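Local coordinates for protein putative Nitroreductase (Anabaena variabilis ATCC 29413, PDB 3EO7) that binds flavin mononucleotide and is probably an FMN-dependent oxidoreductase of the nitroreductase family, at residues L106-V111 with Y171-R176; I165-F170 with L227-I232. All coordinates share one frame; numbering follows the deposited sequence. Where two conformers were deposited one is given.

In the fold
Both contacts sit in the N-terminal nitroreductase-family region and reach the same antiparallel sheet. Strand 162-169 lies between strands 109-115 and 229-239. Contact 2 is the pairing of 162-169 with 229-239. Contact 1 lies at the start of strand 109-115, where the loop before it meets helix 170-177, which directly follows strand 162-169. The segments alternate along the chain: 106-111, 165-170, 171-176, 227-232. The two centres are about 9 Å apart, and they touch directly: Glu110 N is 2.9 Å from Thr167 O, a probable hydrogen bond. Tyr107 of contact 1 touches the bound FMN, which places contact 1 at the edge of the flavin pocket.

Contact 1 (L106-V111 with Y171-R176); sequences LYPAEV and YRSAWR
Arg172, on helix 170-177, reaches along the start of strand 109-115 and binds Tyr107 and Glu110. Here the loop leading into strand 109-115 packs on helix 170-177, beside the flavin pocket of a nitroreductase-family fold; Tyr107 itself touches the FMN. The polar part is tight and buried. The Arg172 side chain is extended, with chi2 and chi3 both near 180°, and this carries its guanidinium past Pro108 to Glu110. Arg172 NH1 donates to Tyr107 O at 2.9 Å, nearly along the C=O axis. Arg172 NH1 and NH2 both also donate to one carboxylate oxygen, Glu110 OE2, each at 2.8 Å. The grip is end-on, but the carboxylate and guanidinium planes stand 84° apart. NH1 meets the anti lone pair of OE2, whereas NH2 comes from above the carboxylate plane. Asn127 holds the other oxygen, OE1. The three bonds should fix the rotation of the guanidinium and probably keep the buried charges paired.

At the helix, Leu106 packs its CB 3.3 Å from Arg172 O. Its two methyls then part. CD2 of Leu106 lies 4.0 Å from Trp175 CZ3, and the indole NE1 is hydrogen-bonded to Asp32 O. CD1 touches Arg176 at CB; Arg176 is exposed, and this is the solvent side. One water joins the backbones, donating to Leu106 O at 2.7 Å and to Arg172 O.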
# COMPACT_ATOMS: atom_id res chain seq x y z
N LEU A 106 -7.22 -11.51 -3.10
CA LEU A 106 -7.27 -12.27 -1.85
C LEU A 106 -7.63 -11.48 -0.59
O LEU A 106 -8.10 -12.05 0.40
CB LEU A 106 -5.95 -13.04 -1.67
CG LEU A 106 -5.68 -14.07 -2.79
CD1 LEU A 106 -4.27 -14.66 -2.65
CD2 LEU A 106 -6.78 -15.13 -2.86
N TYR A 107 -7.41 -10.17 -0.61
CA TYR A 107 -7.82 -9.25 0.46
C TYR A 107 -7.37 -9.62 1.87
O TYR A 107 -8.20 -9.74 2.78
CB TYR A 107 -9.35 -8.99 0.40
CG TYR A 107 -9.71 -8.61 -0.99
CD1 TYR A 107 -9.30 -7.38 -1.50
CD2 TYR A 107 -10.34 -9.51 -1.84
CE1 TYR A 107 -9.56 -7.04 -2.84
CE2 TYR A 107 -10.60 -9.17 -3.16
CZ TYR A 107 -10.20 -7.94 -3.66
OH TYR A 107 -10.41 -7.64 -4.99
N PRO A 108 -6.05 -9.72 2.07
CA PRO A 108 -5.52 -10.00 3.41
C PRO A 108 -5.83 -8.91 4.44
O PRO A 108 -5.96 -9.20 5.63
CB PRO A 108 -3.99 -10.12 3.16
CG PRO A 108 -3.76 -9.24 1.94
CD PRO A 108 -4.98 -9.53 1.08
N ALA A 109 -5.99 -7.66 4.00
CA ALA A 109 -6.20 -6.56 4.95
C ALA A 109 -7.59 -6.53 5.56
O ALA A 109 -8.59 -6.85 4.90
CB ALA A 109 -5.88 -5.19 4.28
N GLU A 110 -7.63 -6.19 6.86
CA GLU A 110 -8.87 -5.96 7.59
C GLU A 110 -8.75 -4.57 8.20
O GLU A 110 -7.68 -4.18 8.69
CB GLU A 110 -9.11 -6.98 8.74
CG GLU A 110 -9.73 -8.23 8.27
CD GLU A 110 -11.16 -8.04 7.83
OE1 GLU A 110 -11.99 -7.38 8.55
OE2 GLU A 110 -11.50 -8.61 6.78
N VAL A 111 -9.87 -3.84 8.15
CA VAL A 111 -9.95 -2.49 8.67
C VAL A 111 -10.75 -2.47 9.95
O VAL A 111 -11.91 -2.92 9.98
CB VAL A 111 -10.56 -1.54 7.62
CG1 VAL A 111 -10.85 -0.13 8.24
CG2 VAL A 111 -9.63 -1.43 6.37
N TYR A 171 -3.48 -16.08 6.21
CA TYR A 171 -3.86 -17.18 5.34
C TYR A 171 -4.60 -16.74 4.10
O TYR A 171 -4.61 -17.46 3.10
CB TYR A 171 -4.64 -18.23 6.10
CG TYR A 171 -4.85 -19.50 5.31
CD1 TYR A 171 -3.75 -20.32 5.01
CD2 TYR A 171 -6.10 -19.89 4.89
CE1 TYR A 171 -3.91 -21.48 4.30
CE2 TYR A 171 -6.26 -21.07 4.18
CZ TYR A 171 -5.16 -21.86 3.91
OH TYR A 171 -5.28 -23.03 3.19
N ARG A 172 -5.29 -15.59 4.16
CA ARG A 172 -6.01 -15.12 2.99
C ARG A 172 -5.09 -15.06 1.75
O ARG A 172 -5.51 -15.41 0.64
CB ARG A 172 -6.66 -13.76 3.26
CG ARG A 172 -7.83 -13.83 4.23
CD ARG A 172 -8.43 -12.45 4.31
NE ARG A 172 -9.47 -12.42 5.31
CZ ARG A 172 -10.05 -11.31 5.76
NH1 ARG A 172 -9.70 -10.14 5.25
NH2 ARG A 172 -10.97 -11.40 6.73
N SER A 173 -3.84 -14.62 1.96
CA SER A 173 -2.85 -14.55 0.87
C SER A 173 -2.00 -15.81 0.82
O SER A 173 -1.72 -16.31 -0.27
CB SER A 173 -1.97 -13.31 1.01
OG SER A 173 -2.72 -12.14 0.82
N ALA A 174 -1.63 -16.35 1.98
CA ALA A 174 -0.75 -17.53 2.03
C ALA A 174 -1.37 -18.76 1.37
O ALA A 174 -0.67 -19.66 0.89
CB ALA A 174 -0.31 -17.84 3.50
N TRP A 175 -2.69 -18.82 1.39
CA TRP A 175 -3.44 -19.89 0.72
C TRP A 175 -2.94 -20.02 -0.71
O TRP A 175 -2.77 -21.13 -1.20
CB TRP A 175 -4.95 -19.62 0.81
CG TRP A 175 -5.75 -20.52 -0.09
CD1 TRP A 175 -6.09 -21.80 0.14
CD2 TRP A 175 -6.24 -20.20 -1.40
NE1 TRP A 175 -6.79 -22.31 -0.94
CE2 TRP A 175 -6.89 -21.34 -1.90
CE3 TRP A 175 -6.21 -19.05 -2.18
CZ2 TRP A 175 -7.52 -21.36 -3.13
CZ3 TRP A 175 -6.82 -19.06 -3.42
CH2 TRP A 175 -7.47 -20.20 -3.88
N ARG A 176 -2.67 -18.88 -1.36
CA ARG A 176 -2.12 -18.91 -2.70
C ARG A 176 -0.61 -18.81 -2.79
O ARG A 176 0.03 -19.57 -3.52
CB ARG A 176 -2.71 -17.78 -3.55
CG ARG A 176 -2.07 -17.75 -4.95
CD ARG A 176 -2.83 -16.91 -5.91
NE ARG A 176 -2.05 -16.75 -7.14
CZ ARG A 176 -2.51 -16.18 -8.25
NH1 ARG A 176 -3.77 -15.75 -8.34
NH2 ARG A 176 -1.70 -16.05 -9.31
O HOH W 1 -8.30 -14.78 0.47

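Contact 2 (I165-F170 with L227-I232); sequences IVTAVF and LQEGAI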
# COMPACT_ATOMS: atom_id res chain seq x y z
N ILE A 165 -7.09 0.86 12.46
CA ILE A 165 -5.98 -0.06 12.55
C ILE A 165 -6.18 -1.03 11.40
O ILE A 165 -7.30 -1.55 11.20
CB ILE A 165 -5.88 -0.80 13.91
CG1 ILE A 165 -5.76 0.23 15.06
CG2 ILE A 165 -4.70 -1.80 13.85
CD1 ILE A 165 -5.68 -0.43 16.46
N VAL A 166 -5.11 -1.27 10.65
CA VAL A 166 -5.14 -2.21 9.53
C VAL A 166 -4.34 -3.42 9.95
O VAL A 166 -3.18 -3.31 10.36
CB VAL A 166 -4.55 -1.67 8.23
CG1 VAL A 166 -4.70 -2.72 7.09
CG2 VAL A 166 -5.25 -0.39 7.83
N THR A 167 -5.00 -4.57 9.88
CA THR A 167 -4.34 -5.83 10.15
C THR A 167 -4.29 -6.66 8.87
O THR A 167 -4.95 -6.31 7.85
CB THR A 167 -5.13 -6.66 11.16
OG1 THR A 167 -6.37 -7.09 10.57
CG2 THR A 167 -5.36 -5.92 12.49
N ALA A 168 -3.53 -7.75 8.93
CA ALA A 168 -3.42 -8.74 7.84
C ALA A 168 -3.86 -10.09 8.39
O ALA A 168 -3.36 -10.51 9.46
CB ALA A 168 -1.95 -8.84 7.28
N VAL A 169 -4.78 -10.76 7.68
CA VAL A 169 -5.22 -12.14 7.99
C VAL A 169 -4.34 -12.97 7.03
O VAL A 169 -4.57 -13.05 5.80
CB VAL A 169 -6.72 -12.36 7.75
CG1 VAL A 169 -7.07 -13.79 8.04
CG2 VAL A 169 -7.56 -11.39 8.63
N PHE A 170 -3.29 -13.54 7.60
CA PHE A 170 -2.21 -14.12 6.79
C PHE A 170 -2.64 -15.15 5.77
O PHE A 170 -2.22 -15.09 4.61
CB PHE A 170 -1.15 -14.73 7.69
CG PHE A 170 -0.67 -13.79 8.78
CD1 PHE A 170 -0.09 -12.55 8.47
CD2 PHE A 170 -0.79 -14.16 10.10
CE1 PHE A 170 0.34 -11.71 9.49
CE2 PHE A 170 -0.36 -13.31 11.10
CZ PHE A 170 0.19 -12.09 10.78
N LEU A 227 -1.49 -15.64 15.61
CA LEU A 227 -0.98 -16.62 14.64
C LEU A 227 -1.77 -16.51 13.34
O LEU A 227 -1.31 -17.00 12.31
CB LEU A 227 -1.08 -18.07 15.14
CG LEU A 227 -0.15 -18.49 16.26
CD1 LEU A 227 -0.34 -20.02 16.53
CD2 LEU A 227 1.27 -18.13 15.92
N GLN A 228 -2.97 -15.91 13.38
CA GLN A 228 -3.80 -15.79 12.19
C GLN A 228 -3.89 -14.38 11.64
O GLN A 228 -4.13 -14.20 10.44
CB GLN A 228 -5.23 -16.32 12.45
CG GLN A 228 -5.24 -17.77 12.95
CD GLN A 228 -4.53 -18.73 12.00
OE1 GLN A 228 -4.67 -18.62 10.78
NE2 GLN A 228 -3.74 -19.68 12.55
N GLU A 229 -3.65 -13.38 12.49
CA GLU A 229 -3.90 -12.00 12.08
C GLU A 229 -3.00 -11.09 12.88
O GLU A 229 -2.68 -11.39 14.02
CB GLU A 229 -5.37 -11.66 12.32
CG GLU A 229 -5.84 -10.33 11.79
CD GLU A 229 -7.31 -10.05 12.10
OE1 GLU A 229 -8.06 -11.00 12.55
OE2 GLU A 229 -7.75 -8.87 11.90
N GLY A 230 -2.50 -10.03 12.26
CA GLY A 230 -1.67 -9.09 13.00
C GLY A 230 -1.72 -7.69 12.45
O GLY A 230 -1.73 -7.47 11.25
N ALA A 231 -1.79 -6.73 13.37
CA ALA A 231 -1.76 -5.32 13.03
C ALA A 231 -0.45 -4.94 12.34
O ALA A 231 0.63 -5.33 12.78
CB ALA A 231 -1.91 -4.50 14.32
N ILE A 232 -0.55 -4.19 11.23
CA ILE A 232 0.65 -3.69 10.58
C ILE A 232 0.69 -2.16 10.40
O ILE A 232 1.72 -1.61 10.04
CB ILE A 232 1.04 -4.47 9.29
CG1 ILE A 232 -0.12 -4.51 8.31
CG2 ILE A 232 1.53 -5.89 9.69
CD1 ILE A 232 0.20 -5.21 6.96
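Thr167 and Glu229 meet through a short side-chain hydrogen bond, Thr167 OG1 to Glu229 OE2 at 2.6 Å. The Thr167 rotation (chi1 68°) turns OG1 to this oxygen and sets CG2 against Ala231 CA. The Glu229 chain is extended, and OE2 accepts the hydrogen bond on its anti lone pair. Tyr112 also bonds OE2, and Lys41 forms a salt bridge with OE1, so both oxygens of this buried carboxylate are engaged. Val169 CG2 packs a methyl on the carboxylate end, at Glu229 CD.

Backbone bonds join the segments as neighbouring antiparallel strands of the nitroreductase sheet. Ala168 and Gly230 form the hydrogen-bonded pair: Ala168 N to Gly230 O is 2.9 Å, and Gly230 N to Ala168 O is 3.0 Å. Thr167 with Ala231 and Val169 with Glu229 are non-hydrogen-bonded pairs. Ile232 N gives a straighter bond to Val166 O (169° at the hydrogen). Phe170 N continues the pairing to Gln228 O.

Two contacts are apolar. Ile165 CG2 touches Ala231 CB at 3.9 Å, and Ala168 CB meets Ile232 CD1.

The Phe170 ring lies on the backbone of 227-230. Its CZ is 3.7 Å from Gly230 N, while Leu227 O approaches the ring edge in plane.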